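PDB 1IKP: exotoxin A from Pseudomonas aeruginosa, which enters host cells and transfers ADP-ribose from NAD to elongation factor 2, thereby stopping protein synthesis. Local coordinates for residues A[116-119]-A[125-128]; A[207-212]-A[242-247]. The protein carries 2 engineered substitutions. One frame throughout, in Å; residues are numbered along the deposited sequence.

Interaction 1: A[116-119]-A[125-128]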
loop_
_atom_site.group_PDB
_atom_site.type_symbol
_atom_site.label_atom_id
_atom_site.label_comp_id
_atom_site.label_asym_id
_atom_site.label_seq_id
_atom_site.Cartn_x
_atom_site.Cartn_y
_atom_site.Cartn_z
ATOM N N PHE A 116 6.825 -2.061 -16.080
ATOM C CA PHE A 116 7.100 -0.647 -15.877
ATOM C C PHE A 116 7.957 -0.082 -17.008
ATOM O O PHE A 116 8.644 -0.830 -17.731
ATOM C CB PHE A 116 7.724 -0.348 -14.507
ATOM C CG PHE A 116 8.999 -1.052 -14.244
ATOM C CD1 PHE A 116 9.015 -2.286 -13.610
ATOM C CD2 PHE A 116 10.204 -0.472 -14.614
ATOM C CE1 PHE A 116 10.221 -2.932 -13.341
ATOM C CE2 PHE A 116 11.407 -1.127 -14.341
ATOM C CZ PHE A 116 11.413 -2.345 -13.711
ATOM N N ILE A 117 7.861 1.229 -17.156
ATOM C CA ILE A 117 8.528 1.957 -18.237
ATOM C C ILE A 117 9.466 3.021 -17.699
ATOM O O ILE A 117 9.128 3.747 -16.767
ATOM C CB ILE A 117 7.447 2.670 -19.110
ATOM C CG1 ILE A 117 6.445 1.671 -19.684
ATOM C CG2 ILE A 117 8.099 3.488 -20.219
ATOM C CD1 ILE A 117 7.039 0.618 -20.546
ATOM N N HIS A 118 10.645 3.119 -18.300
ATOM C CA HIS A 118 11.584 4.173 -17.922
ATOM C C HIS A 118 11.791 5.054 -19.140
ATOM O O HIS A 118 12.082 4.557 -20.226
ATOM C CB HIS A 118 12.938 3.599 -17.483
ATOM C CG HIS A 118 12.908 2.962 -16.130
ATOM N ND1 HIS A 118 13.834 2.024 -15.725
ATOM C CD2 HIS A 118 12.057 3.125 -15.092
ATOM C CE1 HIS A 118 13.550 1.635 -14.495
ATOM N NE2 HIS A 118 12.477 2.287 -14.087
ATOM N N GLU A 119 11.580 6.352 -18.996
ATOM C CA GLU A 119 11.843 7.235 -20.129
ATOM C C GLU A 119 13.305 7.668 -20.003
ATOM O O GLU A 119 13.788 7.925 -18.910
ATOM C CB GLU A 119 10.885 8.400 -20.088
ATOM C CG GLU A 119 9.447 7.894 -20.138
ATOM C CD GLU A 119 8.460 8.962 -20.517
ATOM O OE1 GLU A 119 7.623 9.335 -19.672
ATOM O OE2 GLU A 119 8.542 9.431 -21.668
ATOM N N GLN A 125 20.176 8.672 -19.826
ATOM C CA GLN A 125 19.958 8.625 -18.386
ATOM C C GLN A 125 18.472 8.449 -18.107
ATOM O O GLN A 125 17.631 8.917 -18.868
ATOM C CB GLN A 125 20.425 9.922 -17.737
ATOM C CG GLN A 125 21.810 10.363 -18.157
ATOM C CD GLN A 125 22.175 11.695 -17.556
ATOM O OE1 GLN A 125 21.411 12.661 -17.644
ATOM N NE2 GLN A 125 23.353 11.762 -16.941
ATOM N N LEU A 126 18.153 7.794 -16.998
ATOM C CA LEU A 126 16.756 7.568 -16.626
ATOM C C LEU A 126 16.181 8.909 -16.177
ATOM O O LEU A 126 16.630 9.467 -15.168
ATOM C CB LEU A 126 16.698 6.558 -15.481
ATOM C CG LEU A 126 15.533 5.559 -15.474
ATOM C CD1 LEU A 126 15.757 4.546 -14.370
ATOM C CD2 LEU A 126 14.224 6.283 -15.300
ATOM N N SER A 127 15.209 9.439 -16.919
ATOM C CA SER A 127 14.605 10.728 -16.588
ATOM C C SER A 127 13.261 10.624 -15.871
ATOM O O SER A 127 12.958 11.440 -15.009
ATOM C CB SER A 127 14.418 11.573 -17.849
ATOM O OG SER A 127 13.434 11.010 -18.705
ATOM N N HIS A 128 12.445 9.640 -16.250
ATOM C CA HIS A 128 11.136 9.444 -15.613
ATOM C C HIS A 128 10.812 7.968 -15.540
ATOM O O HIS A 128 11.203 7.198 -16.413
ATOM C CB HIS A 128 10.008 10.073 -16.404
ATOM C CG HIS A 128 10.169 11.534 -16.653
ATOM N ND1 HIS A 128 11.033 12.032 -17.603
ATOM C CD2 HIS A 128 9.554 12.606 -16.099
ATOM C CE1 HIS A 128 10.941 13.351 -17.626
ATOM N NE2 HIS A 128 10.051 13.724 -16.724
#

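Interaction 2: A[207-212]-A[242-247]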
loop_
_atom_site.group_PDB
_atom_site.type_symbol
_atom_site.label_atom_id
_atom_site.label_comp_id
_atom_site.label_asym_id
_atom_site.label_seq_id
_atom_site.Cartn_x
_atom_site.Cartn_y
_atom_site.Cartn_z
ATOM N N ASN A 207 16.313 4.228 -2.637
ATOM C CA ASN A 207 16.855 5.143 -1.639
ATOM C C ASN A 207 16.559 6.600 -1.974
ATOM O O ASN A 207 16.148 7.376 -1.111
ATOM C CB ASN A 207 18.364 4.965 -1.493
ATOM C CG ASN A 207 18.954 5.920 -0.475
ATOM O OD1 ASN A 207 18.590 5.893 0.705
ATOM N ND2 ASN A 207 19.855 6.783 -0.927
ATOM N N TYR A 208 16.774 6.980 -3.229
ATOM C CA TYR A 208 16.523 8.353 -3.630
ATOM C C TYR A 208 15.051 8.767 -3.553
ATOM O O TYR A 208 14.726 9.810 -2.976
ATOM C CB TYR A 208 17.056 8.605 -5.047
ATOM C CG TYR A 208 16.792 10.006 -5.550
ATOM C CD1 TYR A 208 17.349 11.122 -4.910
ATOM C CD2 TYR A 208 15.994 10.225 -6.670
ATOM C CE1 TYR A 208 17.110 12.421 -5.387
ATOM C CE2 TYR A 208 15.749 11.511 -7.150
ATOM C CZ TYR A 208 16.310 12.602 -6.509
ATOM O OH TYR A 208 16.076 13.866 -7.013
ATOM N N LEU A 209 14.166 7.952 -4.129
ATOM C CA LEU A 209 12.736 8.265 -4.146
ATOM C C LEU A 209 11.969 8.081 -2.838
ATOM O O LEU A 209 11.045 8.841 -2.574
ATOM C CB LEU A 209 12.039 7.446 -5.239
ATOM C CG LEU A 209 12.601 7.650 -6.647
ATOM C CD1 LEU A 209 11.875 6.746 -7.625
ATOM C CD2 LEU A 209 12.435 9.100 -7.047
ATOM N N ALA A 210 12.328 7.065 -2.057
ATOM C CA ALA A 210 11.663 6.808 -0.782
ATOM C C ALA A 210 12.333 7.603 0.323
ATOM O O ALA A 210 11.772 7.751 1.405
ATOM C CB ALA A 210 11.686 5.314 -0.453
ATOM N N GLN A 211 13.523 8.124 0.023
ATOM C CA GLN A 211 14.318 8.912 0.969
ATOM C C GLN A 211 14.726 8.068 2.171
ATOM O O GLN A 211 14.911 8.575 3.283
ATOM C CB GLN A 211 13.541 10.152 1.415
ATOM C CG GLN A 211 13.378 11.178 0.302
ATOM C CD GLN A 211 12.620 12.421 0.727
ATOM O OE1 GLN A 211 12.559 12.760 1.917
ATOM N NE2 GLN A 211 12.048 13.121 -0.244
ATOM N N GLN A 212 14.881 6.773 1.927
ATOM C CA GLN A 212 15.264 5.820 2.957
ATOM C C GLN A 212 15.881 4.578 2.337
ATOM O O GLN A 212 15.557 4.219 1.208
ATOM C CB GLN A 212 14.041 5.431 3.787
ATOM C CG GLN A 212 14.327 4.371 4.826
ATOM C CD GLN A 212 13.561 4.606 6.104
ATOM O OE1 GLN A 212 12.329 4.605 6.115
ATOM N NE2 GLN A 212 14.289 4.818 7.195
ATOM N N THR A 242 9.681 12.077 -8.223
ATOM C CA THR A 242 8.334 11.516 -8.130
ATOM C C THR A 242 8.320 10.237 -7.286
ATOM O O THR A 242 9.092 9.310 -7.536
ATOM C CB THR A 242 7.798 11.182 -9.529
ATOM O OG1 THR A 242 7.892 12.348 -10.358
ATOM C CG2 THR A 242 6.349 10.732 -9.457
ATOM N N VAL A 243 7.433 10.161 -6.298
ATOM C CA VAL A 243 7.410 8.973 -5.470
ATOM C C VAL A 243 7.083 7.721 -6.284
ATOM O O VAL A 243 6.390 7.775 -7.317
ATOM C CB VAL A 243 6.395 9.096 -4.303
ATOM C CG1 VAL A 243 6.777 10.267 -3.393
ATOM C CG2 VAL A 243 5.004 9.291 -4.825
ATOM N N ILE A 244 7.615 6.603 -5.830
ATOM C CA ILE A 244 7.353 5.331 -6.487
ATOM C C ILE A 244 5.872 5.036 -6.346
ATOM O O ILE A 244 5.294 5.214 -5.268
ATOM C CB ILE A 244 8.124 4.190 -5.813
ATOM C CG1 ILE A 244 9.640 4.443 -5.936
ATOM C CG2 ILE A 244 7.768 2.859 -6.438
ATOM C CD1 ILE A 244 10.444 3.569 -4.991
ATOM N N SER A 245 5.239 4.608 -7.428
ATOM C CA SER A 245 3.831 4.247 -7.317
ATOM C C SER A 245 3.526 2.947 -8.007
ATOM O O SER A 245 4.243 2.515 -8.884
ATOM C CB SER A 245 2.925 5.336 -7.906
ATOM O OG SER A 245 2.968 5.351 -9.341
ATOM N N HIS A 246 2.448 2.309 -7.563
ATOM C CA HIS A 246 1.930 1.089 -8.166
ATOM C C HIS A 246 0.509 1.444 -8.627
ATOM O O HIS A 246 -0.107 2.386 -8.129
ATOM C CB HIS A 246 1.777 -0.032 -7.137
ATOM C CG HIS A 246 2.999 -0.868 -6.919
ATOM N ND1 HIS A 246 4.038 -0.479 -6.095
ATOM C CD2 HIS A 246 3.316 -2.107 -7.365
ATOM C CE1 HIS A 246 4.936 -1.448 -6.044
ATOM N NE2 HIS A 246 4.525 -2.446 -6.801
ATOM N N ARG A 247 0.002 0.707 -9.606
ATOM C CA ARG A 247 -1.393 0.871 -10.045
ATOM C C ARG A 247 -1.929 -0.524 -10.323
ATOM O O ARG A 247 -1.244 -1.363 -10.940
ATOM C CB ARG A 247 -1.521 1.774 -11.281
ATOM C CG ARG A 247 -2.982 2.094 -11.632
ATOM C CD ARG A 247 -3.115 3.424 -12.393
ATOM N NE ARG A 247 -4.504 3.753 -12.686
ATOM C CZ ARG A 247 -5.021 4.981 -12.696
ATOM N NH1 ARG A 247 -4.291 6.058 -12.418
ATOM N NH2 ARG A 247 -6.300 5.130 -13.011
HETATM O O HOH W 1 9.051 6.753 -3.249
#

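Interaction 1: A[116-119]-A[125-128]
E119 and H128 form an antiparallel hydrogen-bonded pair within a classic beta bulge, S127 and H128 both facing E119, while the N-to-C directions of the short strand segments 116-119 and 126-128 make an angle of 111°. The bulge can be read from the carbonyl E119 O, which takes S127 N at 2.9 Å in a nearly straight bond and H128 N only weakly at 3.4 Å. In return, E119 N donates to H128 O at 2.7 Å, and the same H128 O lies 3.4 Å from H118 CA in a CA-H...O contact. The side chain of S127 adds a link within its own strand, its OG sharing a hydrogen bond of 2.8 Å with H128 ND1.

Apolar contact comes from L126, whose CD1 sits over one face of the H118 imidazole, 3.6 Å from the ring centroid, in a CH-pi contact displaced toward the ND1 rim. CD2 of the leucine packs against H118 CG and CB. With CG anti to the carbonyl carbon (chi1 -59°) and the chain extended beyond it, E119 brings OE1 to 4.1 Å from H128 CB, carboxylate and imidazole planes 43° apart. OE2 forms a salt bridge with R91, and OE1 accepts from Y89 and Q92 N. This is the bulged, loop-proximal end of the hairpin 112-120/126-136; strand 97-106 flanks 112-120 on its other edge, with H118 touching S98.

Interaction 2: A[207-212]-A[242-247]
L209, in the last turn of the short helix 205-210, reaches the segment 242-247 through both branches of its isobutyl group. CD1 packs on I244 CG1 at 3.6 Å, and CD2 comes within 3.4 Å of the backbone oxygen T242 O, a van der Waals approach of a methyl to a carbonyl. The leucine and isoleucine side chains cross at about a right angle, with I244 CG1 also lying 3.9 Å from L209 CB. I244 presents this branch because CG1 stands anti to its own carbonyl carbon (chi1 -62°), which carries the end of the side chain toward the helix.

A water joins the two backbones beside this apolar contact. It accepts a hydrogen bond from I244 N at 3.0 Å and donates a weak one to L209 O, also at 3.0 Å, so the amide of I244 is linked to a carbonyl near the helix end. The helix stops soon afterwards, Q211 turning out of it with positive phi.

Farther out, L209 also touches M129 of strand 126-136, while A210 and I244 both meet T371 of strand 367-371. The backbone of I244 is hydrogen-bonded to T371 as well, which ties I244 to strand 367-371. The chemistry therefore implies a join made by shape and dispersion, with a single water mediating the polar link between the main chains.

Overall arrangement
Two ways of attaching neighbouring elements to one sheet appear here in series: interaction 1 closes as a local hairpin before interaction 2 brings together segments 30 residues apart. Their centres are 13 Å apart, and their nearest atoms, about 6 Å apart, do not touch. Strand 126-136 connects them. It pairs antiparallel with 112-120 in interaction 1 and parallel with 245-248, the strand of interaction 2, and its M129 touches both H118 and L209. All four segments belong to the receptor-binding region of the toxin, yet strand 245-248 also pairs with 367-371, so the mixed sheet runs on from these contacts to strands much later in the chain.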